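Local coordinates for putative capsid protein of prophage (PDB 3BQW) that probably forms the protein shell of a phage-like particle, as a prophage-encoded member of the phage major capsid protein E family, at residues 86-91 and 330-335; 91-96 and 122-127. All coordinates share one frame; numbering follows the deposited sequence.

Leaving Tyr86, the chain first pairs with a partner from far along the sequence: interaction 1 sets 86-91 antiparallel to 330-335, part of strand 327-338, and so closes a long loop holding much of the subunit. Strand 90-92 then runs on into interaction 2, where 91-96 meets 122-127 on the long helix 113-146. This second contact closes a short loop of 25 residues that includes the start of that helix, and it is nested inside the loop of interaction 1. His91 ends 86-91 and begins 91-96, but its side chain works in interaction 2. Together the two contacts tie strand 90-92 to its neighbour in the mixed sheet and to the helix packed against that sheet.

Interaction 1. Residues 86-91 and 330-335; sequences YMKPKH and QTHSAP
An irregular antiparallel pairing joins Tyr86-Lys90 to Gln330-Ala334 along the edge of a mixed beta sheet. Met87 and Ser333 form a hydrogen-bonded pair, Met87 N giving to Ser333 O at 2.8 Å and Ser333 N returning to Met87 O at 2.9 Å. Pro89 has no N-H to donate, but its O accepts from Thr331 N at 3.2 Å. Lys90 and Gln330 make a non-hydrogen-bonded pair, CB to CB 3.6 Å. Gln330 also bonds through its side chain: extended, with CG anti to the backbone N (chi1 178°), it sends NE2 back to Lys88 O at 3.1 Å, a bent bond. The same NE2 and Lys88 NZ both donate to one water, which joins the ends of two side chains running side by side. Lys88 also lies along His332, its CB almost exactly over the ring centre, 3.9 Å from the centroid, a CH-pi contact. Tyr86 leaves its backbone pointing away from the other segment, yet its ring comes back to meet His332 rim to rim, the planes inclined at 72°, while CD1 rests on Ala334 CB at 3.8 Å. The hydroxyl of Tyr86 is held by Met299 N. Strand 327-338 continues the sheet through strands 314-319 and 292-295: Gln330 and His332 pack on Lys316, Pro335 on Val293. Thr331 OG1 bonds to Gln128 of helix 113-146, a long helix that probably corresponds to the spine helix of HK97-type capsid proteins.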
loop_
_atom_site.group_PDB
_atom_site.type_symbol
_atom_site.label_atom_id
_atom_site.label_comp_id
_atom_site.label_asym_id
_atom_site.label_seq_id
_atom_site.Cartn_x
_atom_site.Cartn_y
_atom_site.Cartn_z
ATOM N N TYR A 86 6.930 12.622 4.356
ATOM C CA TYR A 86 5.807 13.523 4.500
ATOM C C TYR A 86 5.205 13.823 3.144
ATOM O O TYR A 86 5.916 14.181 2.199
ATOM C CB TYR A 86 6.232 14.817 5.178
ATOM C CG TYR A 86 5.092 15.582 5.773
ATOM C CD1 TYR A 86 4.677 15.325 7.070
ATOM C CD2 TYR A 86 4.442 16.597 5.049
ATOM C CE1 TYR A 86 3.652 16.028 7.631
ATOM C CE2 TYR A 86 3.400 17.311 5.607
ATOM C CZ TYR A 86 3.009 17.027 6.904
ATOM O OH TYR A 86 1.988 17.717 7.523
ATOM N N MET A 87 3.886 13.668 3.063
ATOM C CA MET A 87 3.136 13.879 1.845
ATOM C C MET A 87 2.102 14.994 2.038
ATOM O O MET A 87 1.472 15.127 3.115
ATOM C CB MET A 87 2.421 12.575 1.448
ATOM C CG MET A 87 3.283 11.332 1.276
ATOM S SD MET A 87 2.290 9.882 0.721
ATOM C CE MET A 87 2.134 10.424 -0.940
ATOM N N LYS A 88 1.921 15.788 0.985
ATOM C CA LYS A 88 0.883 16.815 0.957
ATOM C C LYS A 88 0.449 17.192 -0.467
ATOM O O LYS A 88 0.515 18.346 -0.861
ATOM C CB LYS A 88 1.287 18.044 1.775
ATOM C CG LYS A 88 2.610 18.683 1.420
ATOM C CD LYS A 88 2.802 19.880 2.339
ATOM C CE LYS A 88 4.096 20.630 2.078
ATOM N NZ LYS A 88 4.197 21.111 0.679
ATOM N N PRO A 89 -0.058 16.205 -1.225
ATOM C CA PRO A 89 -0.522 16.488 -2.561
ATOM C C PRO A 89 -1.681 17.469 -2.526
ATOM O O PRO A 89 -2.531 17.418 -1.611
ATOM C CB PRO A 89 -0.985 15.121 -3.063
ATOM C CG PRO A 89 -1.282 14.341 -1.866
ATOM C CD PRO A 89 -0.261 14.790 -0.875
ATOM N N LYS A 90 -1.672 18.389 -3.487
ATOM C CA LYS A 90 -2.756 19.342 -3.638
ATOM C C LYS A 90 -3.218 19.392 -5.079
ATOM O O LYS A 90 -2.503 18.976 -5.986
ATOM C CB LYS A 90 -2.350 20.746 -3.155
ATOM C CG LYS A 90 -1.337 21.460 -4.021
ATOM C CD LYS A 90 -1.139 22.868 -3.538
ATOM C CE LYS A 90 -0.020 23.554 -4.308
ATOM N NZ LYS A 90 0.156 24.964 -3.840
ATOM N N HIS A 91 -4.427 19.910 -5.259
ATOM C CA HIS A 91 -5.027 20.078 -6.567
ATOM C C HIS A 91 -5.770 21.397 -6.576
ATOM O O HIS A 91 -6.335 21.796 -5.564
ATOM C CB HIS A 91 -6.048 18.970 -6.840
ATOM C CG HIS A 91 -5.460 17.597 -6.981
ATOM N ND1 HIS A 91 -5.324 16.965 -8.202
ATOM C CD2 HIS A 91 -5.017 16.717 -6.050
ATOM C CE1 HIS A 91 -4.800 15.764 -8.008
ATOM N NE2 HIS A 91 -4.594 15.597 -6.714
ATOM N N GLN A 330 -5.858 20.192 -0.343
ATOM C CA GLN A 330 -4.614 19.495 -0.075
ATOM C C GLN A 330 -4.785 18.597 1.137
ATOM O O GLN A 330 -5.458 18.967 2.104
ATOM C CB GLN A 330 -3.531 20.531 0.199
ATOM C CG GLN A 330 -2.184 19.985 0.535
ATOM C CD GLN A 330 -1.216 21.080 0.850
ATOM O OE1 GLN A 330 -1.435 21.837 1.785
ATOM N NE2 GLN A 330 -0.149 21.197 0.057
ATOM N N THR A 331 -4.156 17.435 1.106
ATOM C CA THR A 331 -4.222 16.476 2.198
ATOM C C THR A 331 -2.804 16.090 2.674
ATOM O O THR A 331 -1.999 15.539 1.909
ATOM C CB THR A 331 -4.995 15.213 1.772
ATOM O OG1 THR A 331 -6.243 15.604 1.181
ATOM C CG2 THR A 331 -5.255 14.295 2.980
ATOM N N HIS A 332 -2.530 16.395 3.943
ATOM C CA HIS A 332 -1.295 16.025 4.626
ATOM C C HIS A 332 -1.368 14.615 5.197
ATOM O O HIS A 332 -2.384 14.210 5.742
ATOM C CB HIS A 332 -1.020 17.001 5.776
ATOM C CG HIS A 332 -0.647 18.374 5.323
ATOM N ND1 HIS A 332 -1.490 19.164 4.575
ATOM C CD2 HIS A 332 0.481 19.095 5.500
ATOM C CE1 HIS A 332 -0.901 20.317 4.322
ATOM N NE2 HIS A 332 0.305 20.292 4.858
ATOM N N SER A 333 -0.270 13.879 5.069
ATOM C CA SER A 333 -0.113 12.534 5.668
ATOM C C SER A 333 1.369 12.124 5.723
ATOM O O SER A 333 2.142 12.474 4.834
ATOM C CB SER A 333 -0.887 11.490 4.856
ATOM O OG SER A 333 -1.048 10.287 5.582
ATOM N N ALA A 334 1.740 11.358 6.749
ATOM C CA ALA A 334 3.128 10.890 6.929
ATOM C C ALA A 334 3.139 9.418 7.321
ATOM O O ALA A 334 3.559 9.074 8.406
ATOM C CB ALA A 334 3.868 11.755 7.991
ATOM N N PRO A 335 2.680 8.546 6.419
ATOM C CA PRO A 335 2.588 7.108 6.652
ATOM C C PRO A 335 3.877 6.338 6.402
ATOM O O PRO A 335 4.668 6.690 5.513
ATOM C CB PRO A 335 1.536 6.669 5.640
ATOM C CG PRO A 335 1.759 7.590 4.474
ATOM C CD PRO A 335 2.181 8.904 5.070
HETATM O O HOH W 1 2.110 23.383 0.461
#

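Interaction 2. Residues 91-96 and 122-127; sequences HEIDPT and TGNMRR
His91 carries CG anti to its carbonyl carbon (chi1 -67°), which sets the imidazole beside its own backbone N and against Asn124; Arg127, one turn on along the helix, has CG anti to the backbone N (chi1 172°), which carries CG and CD out beside the same ring. Asn124 OD1 sits obliquely beside the imidazole, 3.3 Å from His91 CG, and its approach to ND1 is too poorly angled for a hydrogen bond. Between the segments the contact is van der Waals packing; the polar bonds of Asn124 described here stay within its own helix. Farther round the ring, CE1 of His91 meets CD of Arg127 at 3.4 Å, the two side chains crossing at about a right angle. The arginine then bends at chi3 and returns its guanidinium to Asn124, where NH1 donates to OD1 at 3.0 Å. That donor stands 69° out of the carbonyl plane, above the amide, and the bond helps fix the rotation of the amide next to the imidazole. Its other end, ND2, lies 3.6 Å from CD1 of Ile93 and keeps a weak bond to Leu120 O in the preceding turn. Beyond Ile93 the chain makes an Asx turn: Asp94 OD1 accepts from Thr96 N at 2.8 Å and from the Thr96 OG1 hydroxyl at 2.7 Å. Ile93 is buried between helix 113-146, at Leu120 and Ile121, and Val329 of strand 327-338, which also touches Asn124. Met125, turned away from 91-96, packs on Leu13 and Leu17, bringing helix 10-17 against the same long helix.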
loop_
_atom_site.group_PDB
_atom_site.type_symbol
_atom_site.label_atom_id
_atom_site.label_comp_id
_atom_site.label_asym_id
_atom_site.label_seq_id
_atom_site.Cartn_x
_atom_site.Cartn_y
_atom_site.Cartn_z
ATOM N N HIS A 91 -4.427 19.910 -5.259
ATOM C CA HIS A 91 -5.027 20.078 -6.567
ATOM C C HIS A 91 -5.770 21.397 -6.576
ATOM O O HIS A 91 -6.335 21.796 -5.564
ATOM C CB HIS A 91 -6.048 18.970 -6.840
ATOM C CG HIS A 91 -5.460 17.597 -6.981
ATOM N ND1 HIS A 91 -5.324 16.965 -8.202
ATOM C CD2 HIS A 91 -5.017 16.717 -6.050
ATOM C CE1 HIS A 91 -4.800 15.764 -8.008
ATOM N NE2 HIS A 91 -4.594 15.597 -6.714
ATOM N N GLU A 92 -5.795 22.041 -7.735
ATOM C CA GLU A 92 -6.632 23.212 -7.963
ATOM C C GLU A 92 -8.119 22.814 -8.084
ATOM O O GLU A 92 -8.463 21.746 -8.631
ATOM C CB GLU A 92 -6.169 23.973 -9.215
ATOM C CG GLU A 92 -7.126 25.126 -9.605
ATOM C CD GLU A 92 -6.689 25.921 -10.842
ATOM O OE1 GLU A 92 -5.561 25.694 -11.339
ATOM O OE2 GLU A 92 -7.492 26.774 -11.309
ATOM N N ILE A 93 -8.988 23.663 -7.550
ATOM C CA ILE A 93 -10.433 23.490 -7.658
ATOM C C ILE A 93 -10.912 24.422 -8.758
ATOM O O ILE A 93 -11.063 25.619 -8.542
ATOM C CB ILE A 93 -11.148 23.800 -6.330
ATOM C CG1 ILE A 93 -10.536 22.959 -5.191
ATOM C CG2 ILE A 93 -12.682 23.622 -6.470
ATOM C CD1 ILE A 93 -10.731 21.443 -5.293
ATOM N N ASP A 94 -11.095 23.868 -9.950
ATOM C CA ASP A 94 -11.434 24.641 -11.137
ATOM C C ASP A 94 -12.911 24.485 -11.455
ATOM O O ASP A 94 -13.312 23.489 -12.033
ATOM C CB ASP A 94 -10.605 24.159 -12.328
ATOM C CG ASP A 94 -10.904 24.930 -13.612
ATOM O OD1 ASP A 94 -11.929 25.661 -13.715
ATOM O OD2 ASP A 94 -10.098 24.771 -14.540
ATOM N N PRO A 95 -13.724 25.492 -11.122
ATOM C CA PRO A 95 -15.170 25.335 -11.334
ATOM C C PRO A 95 -15.614 25.368 -12.785
ATOM O O PRO A 95 -16.792 25.171 -13.054
ATOM C CB PRO A 95 -15.772 26.509 -10.559
ATOM C CG PRO A 95 -14.687 27.532 -10.523
ATOM C CD PRO A 95 -13.385 26.804 -10.539
ATOM N N THR A 96 -14.694 25.589 -13.717
ATOM C CA THR A 96 -15.045 25.530 -15.122
ATOM C C THR A 96 -15.057 24.092 -15.665
ATOM O O THR A 96 -15.428 23.886 -16.805
ATOM C CB THR A 96 -14.093 26.407 -15.982
ATOM O OG1 THR A 96 -12.874 25.690 -16.210
ATOM N N THR A 122 -14.389 17.278 -2.975
ATOM C CA THR A 122 -14.502 15.907 -2.512
ATOM C C THR A 122 -13.872 14.948 -3.516
ATOM O O THR A 122 -13.235 13.942 -3.131
ATOM C CB THR A 122 -15.972 15.514 -2.257
ATOM O OG1 THR A 122 -16.784 15.825 -3.398
ATOM C CG2 THR A 122 -16.553 16.246 -1.006
ATOM N N GLY A 123 -14.032 15.255 -4.806
ATOM C CA GLY A 123 -13.391 14.457 -5.855
ATOM C C GLY A 123 -11.878 14.460 -5.742
ATOM O O GLY A 123 -11.234 13.422 -5.886
ATOM N N ASN A 124 -11.305 15.630 -5.495
ATOM C CA ASN A 124 -9.864 15.779 -5.329
ATOM C C ASN A 124 -9.375 15.222 -4.003
ATOM O O ASN A 124 -8.274 14.667 -3.931
ATOM C CB ASN A 124 -9.436 17.226 -5.520
ATOM C CG ASN A 124 -9.432 17.635 -6.991
ATOM O OD1 ASN A 124 -8.669 17.107 -7.770
ATOM N ND2 ASN A 124 -10.308 18.563 -7.368
ATOM N N MET A 125 -10.191 15.314 -2.965
ATOM C CA MET A 125 -9.869 14.660 -1.699
ATOM C C MET A 125 -9.745 13.161 -1.881
ATOM O O MET A 125 -8.797 12.561 -1.361
ATOM C CB MET A 125 -10.935 14.950 -0.628
ATOM C CG MET A 125 -10.873 16.348 0.012
ATOM S SD MET A 125 -12.186 16.663 1.237
ATOM C CE MET A 125 -11.583 15.527 2.469
ATOM N N ARG A 126 -10.700 12.547 -2.591
ATOM C CA ARG A 126 -10.656 11.109 -2.854
ATOM C C ARG A 126 -9.402 10.707 -3.629
ATOM O O ARG A 126 -8.821 9.671 -3.379
ATOM C CB ARG A 126 -11.908 10.614 -3.609
ATOM C CG ARG A 126 -13.175 10.556 -2.742
ATOM C CD ARG A 126 -14.329 9.780 -3.395
ATOM N NE ARG A 126 -14.557 10.084 -4.816
ATOM C CZ ARG A 126 -15.303 11.082 -5.279
ATOM N NH1 ARG A 126 -15.925 11.922 -4.460
ATOM N NH2 ARG A 126 -15.428 11.251 -6.589
ATOM N N ARG A 127 -9.014 11.535 -4.580
ATOM C CA ARG A 127 -7.839 11.293 -5.418
ATOM C C ARG A 127 -6.548 11.440 -4.591
ATOM O O ARG A 127 -5.594 10.688 -4.776
ATOM C CB ARG A 127 -7.921 12.292 -6.573
ATOM C CG ARG A 127 -6.770 12.425 -7.520
ATOM C CD ARG A 127 -7.162 13.466 -8.621
ATOM N NE ARG A 127 -8.277 12.956 -9.438
ATOM C CZ ARG A 127 -9.508 13.474 -9.537
ATOM N NH1 ARG A 127 -9.882 14.594 -8.906
ATOM N NH2 ARG A 127 -10.392 12.859 -10.315
#